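Local coordinates for metallophosphoesterase TT1561-like domain-containing protein (Aquifex aeolicus, PDB 2YVT), which is of unknown function but belongs to the calcineurin-like metallophosphoesterase superfamily and may therefore act on phosphate esters, at residues 7-12 with 242-247; 11-16 with 236-241; 35-40 with 215-220; 232-237 with 252-257. All coordinates share one frame; numbering follows the deposited sequence.

Contact 1: 7-12 with 242-247; sequences KVLAIK and GRYAFL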
loop_
_atom_site.group_PDB
_atom_site.type_symbol
_atom_site.label_atom_id
_atom_site.label_comp_id
_atom_site.label_asym_id
_atom_site.label_seq_id
_atom_site.Cartn_x
_atom_site.Cartn_y
_atom_site.Cartn_z
ATOM N N LYS A 7 -15.876 -8.260 -4.264
ATOM C CA LYS A 7 -15.289 -7.323 -5.211
ATOM C C LYS A 7 -14.350 -6.352 -4.508
ATOM O O LYS A 7 -14.678 -5.808 -3.457
ATOM C CB LYS A 7 -16.382 -6.567 -5.967
ATOM C CG LYS A 7 -17.243 -7.452 -6.878
ATOM C CD LYS A 7 -18.307 -6.633 -7.611
ATOM C CE LYS A 7 -19.343 -7.520 -8.319
ATOM N NZ LYS A 7 -18.818 -8.209 -9.539
ATOM N N VAL A 8 -13.183 -6.138 -5.111
ATOM C CA VAL A 8 -12.157 -5.269 -4.534
ATOM C C VAL A 8 -11.787 -4.191 -5.541
ATOM O O VAL A 8 -11.474 -4.500 -6.692
ATOM C CB VAL A 8 -10.862 -6.071 -4.178
ATOM C CG1 VAL A 8 -9.818 -5.162 -3.532
ATOM C CG2 VAL A 8 -11.180 -7.257 -3.266
ATOM N N LEU A 9 -11.855 -2.930 -5.118
ATOM C CA LEU A 9 -11.327 -1.820 -5.921
ATOM C C LEU A 9 -10.014 -1.410 -5.274
ATOM O O LEU A 9 -9.995 -1.077 -4.091
ATOM C CB LEU A 9 -12.304 -0.633 -5.938
ATOM C CG LEU A 9 -12.072 0.540 -6.919
ATOM C CD1 LEU A 9 -13.274 1.484 -6.849
ATOM C CD2 LEU A 9 -10.795 1.331 -6.686
ATOM N N ALA A 10 -8.925 -1.426 -6.041
ATOM C CA ALA A 10 -7.607 -1.062 -5.501
ATOM C C ALA A 10 -6.972 0.081 -6.271
ATOM O O ALA A 10 -7.036 0.124 -7.500
ATOM C CB ALA A 10 -6.673 -2.277 -5.498
ATOM N N ILE A 11 -6.359 1.001 -5.529
ATOM C CA ILE A 11 -5.515 2.048 -6.107
ATOM C C ILE A 11 -4.154 2.060 -5.408
ATOM O O ILE A 11 -3.990 1.484 -4.325
ATOM C CB ILE A 11 -6.169 3.460 -6.010
ATOM C CG1 ILE A 11 -6.290 3.921 -4.545
ATOM C CG2 ILE A 11 -7.510 3.475 -6.740
ATOM C CD1 ILE A 11 -6.715 5.388 -4.400
ATOM N N LYS A 12 -3.181 2.716 -6.031
ATOM C CA LYS A 12 -1.865 2.907 -5.420
ATOM C C LYS A 12 -1.322 4.282 -5.777
ATOM O O LYS A 12 -1.722 4.868 -6.789
ATOM C CB LYS A 12 -0.881 1.784 -5.799
ATOM C CG LYS A 12 -0.456 1.698 -7.282
ATOM C CD LYS A 12 0.858 2.405 -7.548
ATOM C CE LYS A 12 1.270 2.291 -9.016
ATOM N NZ LYS A 12 2.171 1.116 -9.256
ATOM N N GLY A 242 -5.176 8.140 -13.473
ATOM C CA GLY A 242 -6.584 7.748 -13.425
ATOM C C GLY A 242 -6.815 6.248 -13.390
ATOM O O GLY A 242 -7.916 5.780 -13.680
ATOM N N ARG A 243 -5.783 5.498 -13.017
ATOM C CA ARG A 243 -5.838 4.046 -13.051
ATOM C C ARG A 243 -6.254 3.428 -11.718
ATOM O O ARG A 243 -5.992 3.980 -10.641
ATOM C CB ARG A 243 -4.514 3.467 -13.565
ATOM C CG ARG A 243 -4.358 3.720 -15.083
ATOM C CD ARG A 243 -3.152 3.079 -15.739
ATOM N NE ARG A 243 -3.385 2.888 -17.179
ATOM C CZ ARG A 243 -3.076 3.761 -18.141
ATOM N NH1 ARG A 243 -3.354 3.463 -19.404
ATOM N NH2 ARG A 243 -2.486 4.923 -17.869
ATOM N N TYR A 244 -6.935 2.292 -11.820
ATOM C CA TYR A 244 -7.296 1.484 -10.666
ATOM C C TYR A 244 -7.444 0.031 -11.109
ATOM O O TYR A 244 -7.474 -0.262 -12.309
ATOM C CB TYR A 244 -8.591 2.000 -10.025
ATOM C CG TYR A 244 -9.808 1.905 -10.917
ATOM C CD1 TYR A 244 -10.648 0.789 -10.867
ATOM C CD2 TYR A 244 -10.133 2.941 -11.804
ATOM C CE1 TYR A 244 -11.770 0.696 -11.686
ATOM C CE2 TYR A 244 -11.249 2.853 -12.628
ATOM C CZ TYR A 244 -12.065 1.732 -12.557
ATOM O OH TYR A 244 -13.177 1.629 -13.372
ATOM N N ALA A 245 -7.512 -0.882 -10.143
ATOM C CA ALA A 245 -7.799 -2.283 -10.455
ATOM C C ALA A 245 -9.117 -2.684 -9.821
ATOM O O ALA A 245 -9.485 -2.169 -8.766
ATOM C CB ALA A 245 -6.692 -3.185 -9.953
ATOM N N PHE A 246 -9.824 -3.606 -10.472
ATOM C CA PHE A 246 -11.061 -4.130 -9.930
ATOM C C PHE A 246 -10.991 -5.652 -9.953
ATOM O O PHE A 246 -10.801 -6.257 -11.012
ATOM C CB PHE A 246 -12.270 -3.603 -10.717
ATOM C CG PHE A 246 -13.550 -3.634 -9.937
ATOM C CD1 PHE A 246 -13.895 -2.584 -9.089
ATOM C CD2 PHE A 246 -14.406 -4.720 -10.038
ATOM C CE1 PHE A 246 -15.082 -2.619 -8.354
ATOM C CE2 PHE A 246 -15.603 -4.763 -9.306
ATOM C CZ PHE A 246 -15.934 -3.713 -8.467
ATOM N N LEU A 247 -11.119 -6.259 -8.775
ATOM C CA LEU A 247 -10.925 -7.692 -8.602
ATOM C C LEU A 247 -12.226 -8.324 -8.126
ATOM O O LEU A 247 -12.912 -7.773 -7.275
ATOM C CB LEU A 247 -9.817 -7.976 -7.573
ATOM C CG LEU A 247 -8.382 -7.432 -7.689
ATOM C CD1 LEU A 247 -8.267 -5.940 -7.391
ATOM C CD2 LEU A 247 -7.479 -8.203 -6.743
HETATM O O HOH W 1 -4.151 3.312 -8.735
#

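Contact 2: 11-16 with 236-241; sequences IKNFKE and PGEFEE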
loop_
_atom_site.group_PDB
_atom_site.type_symbol
_atom_site.label_atom_id
_atom_site.label_comp_id
_atom_site.label_asym_id
_atom_site.label_seq_id
_atom_site.Cartn_x
_atom_site.Cartn_y
_atom_site.Cartn_z
ATOM N N ILE A 11 -6.359 1.001 -5.529
ATOM C CA ILE A 11 -5.515 2.048 -6.107
ATOM C C ILE A 11 -4.154 2.060 -5.408
ATOM O O ILE A 11 -3.990 1.484 -4.325
ATOM C CB ILE A 11 -6.169 3.460 -6.010
ATOM C CG1 ILE A 11 -6.290 3.921 -4.545
ATOM C CG2 ILE A 11 -7.510 3.475 -6.740
ATOM C CD1 ILE A 11 -6.715 5.388 -4.400
ATOM N N LYS A 12 -3.181 2.716 -6.031
ATOM C CA LYS A 12 -1.865 2.907 -5.420
ATOM C C LYS A 12 -1.322 4.282 -5.777
ATOM O O LYS A 12 -1.722 4.868 -6.789
ATOM C CB LYS A 12 -0.881 1.784 -5.799
ATOM C CG LYS A 12 -0.456 1.698 -7.282
ATOM C CD LYS A 12 0.858 2.405 -7.548
ATOM C CE LYS A 12 1.270 2.291 -9.016
ATOM N NZ LYS A 12 2.171 1.116 -9.256
ATOM N N ASN A 13 -0.416 4.782 -4.942
ATOM C CA ASN A 13 0.175 6.113 -5.119
ATOM C C ASN A 13 -0.892 7.201 -5.220
ATOM O O ASN A 13 -0.964 7.943 -6.208
ATOM C CB ASN A 13 1.140 6.143 -6.318
ATOM C CG ASN A 13 2.493 5.523 -5.999
ATOM O OD1 ASN A 13 2.940 5.520 -4.845
ATOM N ND2 ASN A 13 3.167 5.020 -7.030
ATOM N N PHE A 14 -1.714 7.284 -4.175
ATOM C CA PHE A 14 -2.698 8.362 -4.035
ATOM C C PHE A 14 -2.016 9.728 -4.168
ATOM O O PHE A 14 -2.535 10.618 -4.853
ATOM C CB PHE A 14 -3.450 8.229 -2.705
ATOM C CG PHE A 14 -4.350 9.379 -2.414
ATOM C CD1 PHE A 14 -5.534 9.542 -3.127
ATOM C CD2 PHE A 14 -4.019 10.306 -1.424
ATOM C CE1 PHE A 14 -6.367 10.625 -2.864
ATOM C CE2 PHE A 14 -4.844 11.397 -1.159
ATOM C CZ PHE A 14 -6.019 11.555 -1.880
ATOM N N LYS A 15 -0.859 9.876 -3.518
ATOM C CA LYS A 15 0.021 11.051 -3.667
ATOM C C LYS A 15 -0.747 12.374 -3.585
ATOM O O LYS A 15 -0.580 13.276 -4.413
ATOM C CB LYS A 15 0.845 10.965 -4.963
ATOM C CG LYS A 15 1.972 9.942 -4.908
ATOM C CD LYS A 15 2.786 9.899 -6.199
ATOM C CE LYS A 15 3.863 8.822 -6.134
ATOM N NZ LYS A 15 4.886 8.943 -7.232
ATOM N N GLU A 16 -1.603 12.467 -2.573
ATOM C CA GLU A 16 -2.343 13.697 -2.262
ATOM C C GLU A 16 -3.276 14.180 -3.392
ATOM O O GLU A 16 -3.562 15.380 -3.500
ATOM C CB GLU A 16 -1.373 14.804 -1.826
ATOM C CG GLU A 16 -0.436 14.366 -0.710
ATOM C CD GLU A 16 0.505 15.449 -0.232
ATOM O OE1 GLU A 16 0.284 16.657 -0.530
ATOM O OE2 GLU A 16 1.483 15.071 0.446
ATOM N N PRO A 236 -2.218 -2.055 -9.514
ATOM C CA PRO A 236 -3.276 -1.279 -10.190
ATOM C C PRO A 236 -2.794 -0.241 -11.202
ATOM O O PRO A 236 -3.582 0.200 -12.026
ATOM C CB PRO A 236 -3.990 -0.565 -9.033
ATOM C CG PRO A 236 -3.601 -1.311 -7.799
ATOM C CD PRO A 236 -2.244 -1.883 -8.048
ATOM N N GLY A 237 -1.520 0.147 -11.138
ATOM C CA GLY A 237 -1.027 1.269 -11.938
ATOM C C GLY A 237 -1.289 2.571 -11.208
ATOM O O GLY A 237 -1.876 2.577 -10.114
ATOM N N GLU A 238 -0.863 3.674 -11.809
ATOM C CA GLU A 238 -0.808 4.954 -11.095
ATOM C C GLU A 238 -2.154 5.644 -10.969
ATOM O O GLU A 238 -2.792 5.966 -11.973
ATOM C CB GLU A 238 0.165 5.908 -11.795
ATOM C CG GLU A 238 1.598 5.403 -11.842
ATOM C CD GLU A 238 2.311 5.407 -10.489
ATOM O OE1 GLU A 238 1.817 6.015 -9.517
ATOM O OE2 GLU A 238 3.388 4.799 -10.408
ATOM N N PHE A 239 -2.564 5.917 -9.731
ATOM C CA PHE A 239 -3.753 6.727 -9.495
ATOM C C PHE A 239 -3.698 8.089 -10.223
ATOM O O PHE A 239 -4.735 8.567 -10.708
ATOM C CB PHE A 239 -3.964 6.913 -7.995
ATOM C CG PHE A 239 -5.282 7.527 -7.633
ATOM C CD1 PHE A 239 -6.474 6.863 -7.914
ATOM C CD2 PHE A 239 -5.331 8.753 -6.964
ATOM C CE1 PHE A 239 -7.697 7.423 -7.556
ATOM C CE2 PHE A 239 -6.565 9.312 -6.595
ATOM C CZ PHE A 239 -7.740 8.641 -6.900
ATOM N N GLU A 240 -2.499 8.677 -10.334
ATOM C CA GLU A 240 -2.310 9.956 -11.065
ATOM C C GLU A 240 -2.650 9.855 -12.547
ATOM O O GLU A 240 -2.840 10.876 -13.220
ATOM C CB GLU A 240 -0.856 10.396 -11.085
ATOM C CG GLU A 240 -0.116 10.585 -9.837
ATOM C CD GLU A 240 1.357 10.813 -10.175
ATOM O OE1 GLU A 240 1.985 11.664 -9.542
ATOM O OE2 GLU A 240 1.881 10.148 -11.111
ATOM N N GLU A 241 -2.608 8.641 -13.075
ATOM C CA GLU A 241 -2.967 8.390 -14.465
ATOM C C GLU A 241 -4.447 8.042 -14.586
ATOM O O GLU A 241 -4.916 7.677 -15.665
ATOM C CB GLU A 241 -2.103 7.257 -15.032
ATOM C CG GLU A 241 -0.637 7.619 -15.132
ATOM C CD GLU A 241 0.264 6.461 -15.501
ATOM O OE1 GLU A 241 -0.219 5.466 -16.085
ATOM O OE2 GLU A 241 1.466 6.565 -15.200
HETATM O O HOH W 1 -4.151 3.312 -8.735
HETATM O O HOH W 2 3.470 8.512 -9.460
#

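Contact 3: 35-40 with 215-220; sequences ILVVVG and VAIVGH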
loop_
_atom_site.group_PDB
_atom_site.type_symbol
_atom_site.label_atom_id
_atom_site.label_comp_id
_atom_site.label_asym_id
_atom_site.label_seq_id
_atom_site.Cartn_x
_atom_site.Cartn_y
_atom_site.Cartn_z
ATOM N N ILE A 35 -14.817 -4.042 -0.903
ATOM C CA ILE A 35 -13.708 -3.377 -0.212
ATOM C C ILE A 35 -12.938 -2.448 -1.137
ATOM O O ILE A 35 -12.858 -2.685 -2.341
ATOM C CB ILE A 35 -12.733 -4.352 0.497
ATOM C CG1 ILE A 35 -12.097 -5.338 -0.479
ATOM C CG2 ILE A 35 -13.414 -5.072 1.665
ATOM C CD1 ILE A 35 -10.913 -6.111 0.141
ATOM N N LEU A 36 -12.428 -1.372 -0.546
ATOM C CA LEU A 36 -11.517 -0.453 -1.202
ATOM C C LEU A 36 -10.139 -0.657 -0.592
ATOM O O LEU A 36 -9.993 -0.674 0.636
ATOM C CB LEU A 36 -11.979 0.995 -0.987
ATOM C CG LEU A 36 -11.034 2.119 -1.417
ATOM C CD1 LEU A 36 -10.803 2.123 -2.933
ATOM C CD2 LEU A 36 -11.600 3.450 -0.958
ATOM N N VAL A 37 -9.136 -0.835 -1.444
ATOM C CA VAL A 37 -7.755 -0.945 -0.985
ATOM C C VAL A 37 -6.983 0.261 -1.487
ATOM O O VAL A 37 -6.951 0.526 -2.690
ATOM C CB VAL A 37 -7.085 -2.256 -1.480
ATOM C CG1 VAL A 37 -5.584 -2.246 -1.194
ATOM C CG2 VAL A 37 -7.732 -3.461 -0.815
ATOM N N VAL A 38 -6.378 1.003 -0.563
ATOM C CA VAL A 38 -5.523 2.136 -0.936
ATOM C C VAL A 38 -4.103 1.796 -0.519
ATOM O O VAL A 38 -3.809 1.704 0.678
ATOM C CB VAL A 38 -5.947 3.466 -0.263
ATOM C CG1 VAL A 38 -5.082 4.603 -0.769
ATOM C CG2 VAL A 38 -7.430 3.773 -0.542
ATOM N N VAL A 39 -3.237 1.572 -1.509
ATOM C CA VAL A 39 -1.818 1.360 -1.244
ATOM C C VAL A 39 -1.127 2.713 -1.373
ATOM O O VAL A 39 -1.489 3.521 -2.238
ATOM C CB VAL A 39 -1.185 0.351 -2.242
ATOM C CG1 VAL A 39 0.271 0.045 -1.852
ATOM C CG2 VAL A 39 -2.005 -0.936 -2.309
ATOM N N GLY A 40 -0.149 2.972 -0.508
ATOM C CA GLY A 40 0.616 4.204 -0.598
ATOM C C GLY A 40 1.381 4.302 -1.918
ATOM O O GLY A 40 1.362 3.374 -2.726
ATOM N N VAL A 215 -3.697 -13.960 -3.445
ATOM C CA VAL A 215 -3.622 -12.704 -4.188
ATOM C C VAL A 215 -2.671 -11.766 -3.454
ATOM O O VAL A 215 -2.624 -11.742 -2.216
ATOM C CB VAL A 215 -5.018 -12.031 -4.308
ATOM C CG1 VAL A 215 -4.937 -10.680 -5.029
ATOM C CG2 VAL A 215 -6.014 -12.955 -5.010
ATOM N N ALA A 216 -1.891 -11.020 -4.223
ATOM C CA ALA A 216 -1.094 -9.935 -3.670
ATOM C C ALA A 216 -1.413 -8.653 -4.429
ATOM O O ALA A 216 -1.373 -8.630 -5.657
ATOM C CB ALA A 216 0.399 -10.260 -3.743
ATOM N N ILE A 217 -1.753 -7.602 -3.690
ATOM C CA ILE A 217 -2.012 -6.285 -4.276
ATOM C C ILE A 217 -0.812 -5.409 -3.928
ATOM O O ILE A 217 -0.416 -5.337 -2.775
ATOM C CB ILE A 217 -3.323 -5.672 -3.734
ATOM C CG1 ILE A 217 -4.518 -6.574 -4.090
ATOM C CG2 ILE A 217 -3.508 -4.249 -4.271
ATOM C CD1 ILE A 217 -5.808 -6.246 -3.346
ATOM N N VAL A 218 -0.212 -4.778 -4.934
ATOM C CA VAL A 218 1.089 -4.125 -4.749
ATOM C C VAL A 218 1.130 -2.723 -5.357
ATOM O O VAL A 218 0.290 -2.385 -6.194
ATOM C CB VAL A 218 2.260 -5.009 -5.289
ATOM C CG1 VAL A 218 2.355 -6.349 -4.495
ATOM C CG2 VAL A 218 2.095 -5.272 -6.783
ATOM N N GLY A 219 2.112 -1.920 -4.944
ATOM C CA GLY A 219 2.178 -0.508 -5.333
ATOM C C GLY A 219 3.501 -0.060 -5.939
ATOM O O GLY A 219 4.014 -0.681 -6.874
ATOM N N HIS A 220 4.057 1.026 -5.399
ATOM C CA HIS A 220 5.320 1.592 -5.888
ATOM C C HIS A 220 5.252 1.747 -7.418
ATOM O O HIS A 220 4.259 2.274 -7.932
ATOM C CB HIS A 220 6.518 0.754 -5.390
ATOM C CG HIS A 220 7.853 1.425 -5.525
ATOM N ND1 HIS A 220 8.016 2.792 -5.628
ATOM C CD2 HIS A 220 9.100 0.898 -5.542
ATOM C CE1 HIS A 220 9.307 3.074 -5.714
ATOM N NE2 HIS A 220 9.986 1.941 -5.655
#

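Contact 4: 232-237 with 252-257; sequences IVVNPG and HKIKLE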
loop_
_atom_site.group_PDB
_atom_site.type_symbol
_atom_site.label_atom_id
_atom_site.label_comp_id
_atom_site.label_asym_id
_atom_site.label_seq_id
_atom_site.Cartn_x
_atom_site.Cartn_y
_atom_site.Cartn_z
ATOM N N ILE A 232 -1.551 -14.692 -7.602
ATOM C CA ILE A 232 -1.938 -13.646 -8.553
ATOM C C ILE A 232 -1.525 -12.309 -7.959
ATOM O O ILE A 232 -2.021 -11.913 -6.895
ATOM C CB ILE A 232 -3.458 -13.606 -8.823
ATOM C CG1 ILE A 232 -3.952 -14.942 -9.388
ATOM C CG2 ILE A 232 -3.816 -12.429 -9.759
ATOM C CD1 ILE A 232 -5.442 -15.052 -9.420
ATOM N N VAL A 233 -0.605 -11.630 -8.638
ATOM C CA VAL A 233 -0.112 -10.336 -8.186
ATOM C C VAL A 233 -0.726 -9.245 -9.059
ATOM O O VAL A 233 -0.676 -9.321 -10.294
ATOM C CB VAL A 233 1.429 -10.267 -8.216
ATOM C CG1 VAL A 233 1.923 -8.916 -7.696
ATOM C CG2 VAL A 233 2.026 -11.416 -7.387
ATOM N N VAL A 234 -1.320 -8.247 -8.407
ATOM C CA VAL A 234 -2.000 -7.163 -9.106
ATOM C C VAL A 234 -1.398 -5.829 -8.690
ATOM O O VAL A 234 -1.424 -5.473 -7.509
ATOM C CB VAL A 234 -3.521 -7.150 -8.787
ATOM C CG1 VAL A 234 -4.223 -6.025 -9.542
ATOM C CG2 VAL A 234 -4.155 -8.496 -9.136
ATOM N N ASN A 235 -0.856 -5.107 -9.666
ATOM C CA ASN A 235 -0.432 -3.728 -9.452
ATOM C C ASN A 235 -1.396 -2.832 -10.230
ATOM O O ASN A 235 -1.421 -2.869 -11.463
ATOM C CB ASN A 235 1.013 -3.505 -9.893
ATOM C CG ASN A 235 1.592 -2.235 -9.315
ATOM O OD1 ASN A 235 0.871 -1.247 -9.131
ATOM N ND2 ASN A 235 2.892 -2.247 -9.016
ATOM N N PRO A 236 -2.218 -2.055 -9.514
ATOM C CA PRO A 236 -3.276 -1.279 -10.190
ATOM C C PRO A 236 -2.794 -0.241 -11.202
ATOM O O PRO A 236 -3.582 0.200 -12.026
ATOM C CB PRO A 236 -3.990 -0.565 -9.033
ATOM C CG PRO A 236 -3.601 -1.311 -7.799
ATOM C CD PRO A 236 -2.244 -1.883 -8.048
ATOM N N GLY A 237 -1.520 0.147 -11.138
ATOM C CA GLY A 237 -1.027 1.269 -11.938
ATOM C C GLY A 237 -1.289 2.571 -11.208
ATOM O O GLY A 237 -1.876 2.577 -10.114
ATOM N N HIS A 252 -12.279 -14.929 -9.583
ATOM C CA HIS A 252 -10.920 -14.580 -10.018
ATOM C C HIS A 252 -10.907 -13.771 -11.320
ATOM O O HIS A 252 -10.111 -14.035 -12.228
ATOM C CB HIS A 252 -10.020 -15.821 -10.102
ATOM C CG HIS A 252 -9.428 -16.218 -8.787
ATOM N ND1 HIS A 252 -10.164 -16.833 -7.798
ATOM C CD2 HIS A 252 -8.175 -16.078 -8.291
ATOM C CE1 HIS A 252 -9.389 -17.063 -6.754
ATOM N NE2 HIS A 252 -8.179 -16.606 -7.023
ATOM N N LYS A 253 -11.801 -12.790 -11.396
ATOM C CA LYS A 253 -11.810 -11.835 -12.495
ATOM C C LYS A 253 -10.929 -10.652 -12.086
ATOM O O LYS A 253 -11.116 -10.089 -11.012
ATOM C CB LYS A 253 -13.240 -11.365 -12.787
ATOM C CG LYS A 253 -14.191 -12.467 -13.269
ATOM C CD LYS A 253 -15.529 -11.882 -13.692
ATOM C CE LYS A 253 -16.518 -12.970 -14.070
ATOM N NZ LYS A 253 -17.849 -12.407 -14.436
ATOM N N ILE A 254 -9.956 -10.304 -12.924
ATOM C CA ILE A 254 -9.080 -9.163 -12.654
ATOM C C ILE A 254 -9.137 -8.195 -13.829
ATOM O O ILE A 254 -8.916 -8.594 -14.975
ATOM C CB ILE A 254 -7.594 -9.574 -12.430
ATOM C CG1 ILE A 254 -7.458 -10.840 -11.558
ATOM C CG2 ILE A 254 -6.784 -8.383 -11.891
ATOM C CD1 ILE A 254 -7.903 -10.700 -10.099
ATOM N N LYS A 255 -9.449 -6.934 -13.538
ATOM C CA LYS A 255 -9.516 -5.899 -14.565
ATOM C C LYS A 255 -8.666 -4.705 -14.158
ATOM O O LYS A 255 -8.783 -4.202 -13.042
ATOM C CB LYS A 255 -10.963 -5.445 -14.793
ATOM C CG LYS A 255 -11.918 -6.534 -15.284
ATOM C CD LYS A 255 -13.354 -6.025 -15.312
ATOM C CE LYS A 255 -14.313 -7.031 -15.947
ATOM N NZ LYS A 255 -14.091 -7.181 -17.414
ATOM N N LEU A 256 -7.794 -4.269 -15.057
ATOM C CA LEU A 256 -7.071 -3.019 -14.858
ATOM C C LEU A 256 -7.762 -1.957 -15.683
ATOM O O LEU A 256 -7.831 -2.060 -16.909
ATOM C CB LEU A 256 -5.603 -3.165 -15.240
ATOM C CG LEU A 256 -4.668 -3.663 -14.127
ATOM C CD1 LEU A 256 -5.206 -4.879 -13.374
ATOM C CD2 LEU A 256 -3.340 -3.967 -14.747
ATOM N N GLU A 257 -8.300 -0.953 -14.998
ATOM C CA GLU A 257 -9.156 0.038 -15.631
ATOM C C GLU A 257 -8.613 1.444 -15.438
ATOM O O GLU A 257 -7.622 1.661 -14.722
ATOM C CB GLU A 257 -10.594 -0.060 -15.094
ATOM C CG GLU A 257 -11.042 -1.482 -14.750
ATOM C CD GLU A 257 -12.507 -1.732 -15.019
ATOM O OE1 GLU A 257 -12.981 -1.373 -16.117
ATOM O OE2 GLU A 257 -13.175 -2.321 -14.144
HETATM O O HOH W 3 -5.184 0.062 -14.334
#

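Contact 1: 7-12 with 242-247
In one of the two sheets of this calcineurin-like fold, strand 7-12 lies antiparallel to strand 243-247, with Val8 opposite Leu247 and Ala10 opposite Ala245 as hydrogen-bonded pairs. Each pair is tied both ways: Val8 N donates to Leu247 O at 2.7 Å and Leu247 N to Val8 O; Ala10 N donates to Ala245 O at 2.9 Å and Ala245 N to Ala10 O. Between them Leu9 and Phe246 form a non-hydrogen-bonded pair whose side chains take the other face. Strand 35-39 flanks 7-12 on its far edge, so 7-12 is an interior strand of the sheet, and helix 21-31 packs on the Leu9 side. With CG swung anti to the backbone N (chi1 -157°), the Phe246 ring is carried over Val8 O, which sits 3.8 Å above the ring plane, toward its rim. Lys7 runs its aliphatic chain to the ring edge, CD lying 3.7 Å from Phe246 CE2, and Leu9 CB meets Phe246 CD1 obliquely at 4.0 Å. On the opposite face Val8 CB touches Leu247 CB at 4.0 Å. Farther along, Tyr244 CB rests against both Ile11 CG2, 3.8 Å away, and Leu9 CD2.

Contact 2: 11-16 with 236-241
The touching runs 11-15 and 236-240 head in similar directions, 32° apart, and Phe239 N donates to Lys12 O at 3.2 Å. Water 1 adds a second backbone link, between Lys12 N and Gly237 O. Phe239 drives in toward the strand end, CG anti to its N (chi1 -170°). One ring face takes Ile11 CD1 in a CH-pi contact, 3.9 Å from the Phe239 centroid. The Phe14 side chain runs alongside it, pointing the same way, with Phe14 CD1 3.6 Å from Phe239 CE2; Phe18 and Phe81 extend this aromatic cluster. In calcineurin-type relatives the loop after the first strand usually carries metal ligands; here the Asn13 amide in that loop bonds to Glu238 and Asn41. Asn13 ND2 donates to the syn side of Glu238 OE1 at 3.0 Å, with a weak second bond to OE2; amide and carboxylate planes are only 8° apart, and Asn13 OD1 takes Asn41 N. Lys12 bends twice, laying CE against Gly237 O at 3.3 Å. Its NZ, 4.0 Å from Glu238 OE2, is gripped instead by Asn235 OD1, His220 O and Gly222 O, which hold the ammonium in place beside the carboxylate. At the rim Lys15 NZ gives a hydrogen bond to water 2 at 2.7 Å, and that water reaches Glu238 OE1 and Glu240 OE2 weakly.

Contact 3: 35-40 with 215-220
Val39 faces Ile217 and Gly219 across the interface between the two sheets, its CB pointing toward segment 215-220 and its two methyls dividing the partners. From CB, CG1 stands anti to the backbone N (chi1 -174°) and rests on the main chain of Gly219, 4.0 Å from Gly219 CA; glycine has no side chain here, which lets the methyl sit on the backbone itself. The other branch, CG2, turns beside the N and meets Ile217 CG2 at 4.1 Å, the two side chains crossing at a slant. The same Ile217 methyl takes Val37 CG1 at 4.2 Å, so CG2 of one isoleucine is seated against two valines two residues apart on strand 35-39. Nothing polar joins the pair: the contact is van der Waals packing of buried methyls on one another and on the Gly219 main chain, and the touching ends 37-40 and 217-220 run 19° apart. This is the middle of the beta sandwich of the metallophosphoesterase fold, where one sheet is laid on the other. Strand 35-39 lies between 7-12 and 91-95 in the first sheet. Strand 215-218 lies between 175-180 and 231-235 in the second, and Ile179 of strand 175-180 packs against both Val37 and Val39.

Contact 4: 232-237 with 252-257
Water 3 lies within hydrogen-bonding distance of two carbonyls, Pro236 O at 2.8 Å and Glu257 O at 2.9 Å from the water oxygen, and so bridges the loop that follows strand 232-235 to strand 253-257. The rest of the contact is greasy. Val234 points toward the other strand and spreads its methyls: CG2 meets Ile254 CG2 at 3.8 Å, while CG1 reaches Leu256 CD1 at 4.1 Å. Val234 and Leu256 slide past each other in opposite directions, whereas Val234 and Ile254 cross at an angle. Leu256 also sends CD2 over the main chain, 4.0 Å from Asn235 O. Farther up, Ile232 CG2 only grazes Ile254 CG1 at 4.4 Å. The strands run nearly parallel, 19° between axes 9.0 Å apart, yet belong to different sheets of the sandwich, 253-258 forming the edge of one. His225 touches both Val234 and Ile254. Asn235, whose OD1 serves Lys12, turns its side chain the other way, and its ND2 gives to Gly219 O and Val189 O. With direct polar bonds absent between the two segments, edge strand 253-258 is held to the interior strand 231-235 of the other sheet through branched aliphatic side chains, and a water links two carbonyl acceptors, which cannot bond each other directly.

Contacts 1 and 2 share Ile11 and Lys12, their centres about 10 Å apart: the strand pairing of 7-12 with 242-247 runs straight into the loop packing of 11-16 on 236-241, and water 1 serves both. Contacts 3 and 4 both join the two sheets, about 10 Å apart by their centres; Ala216 and Val234 are linked through the strand pair 215-218 and 231-235, Ala216 O lying 2.8 Å from Val234 N. Lys12 NZ ties all four together, 2.7 Å from His220 O of contact 3 and also 2.7 Å from Asn235 OD1 of contact 4. That meeting point probably corresponds to the region where superfamily relatives build their metal site, although none of the four contacts includes a metal.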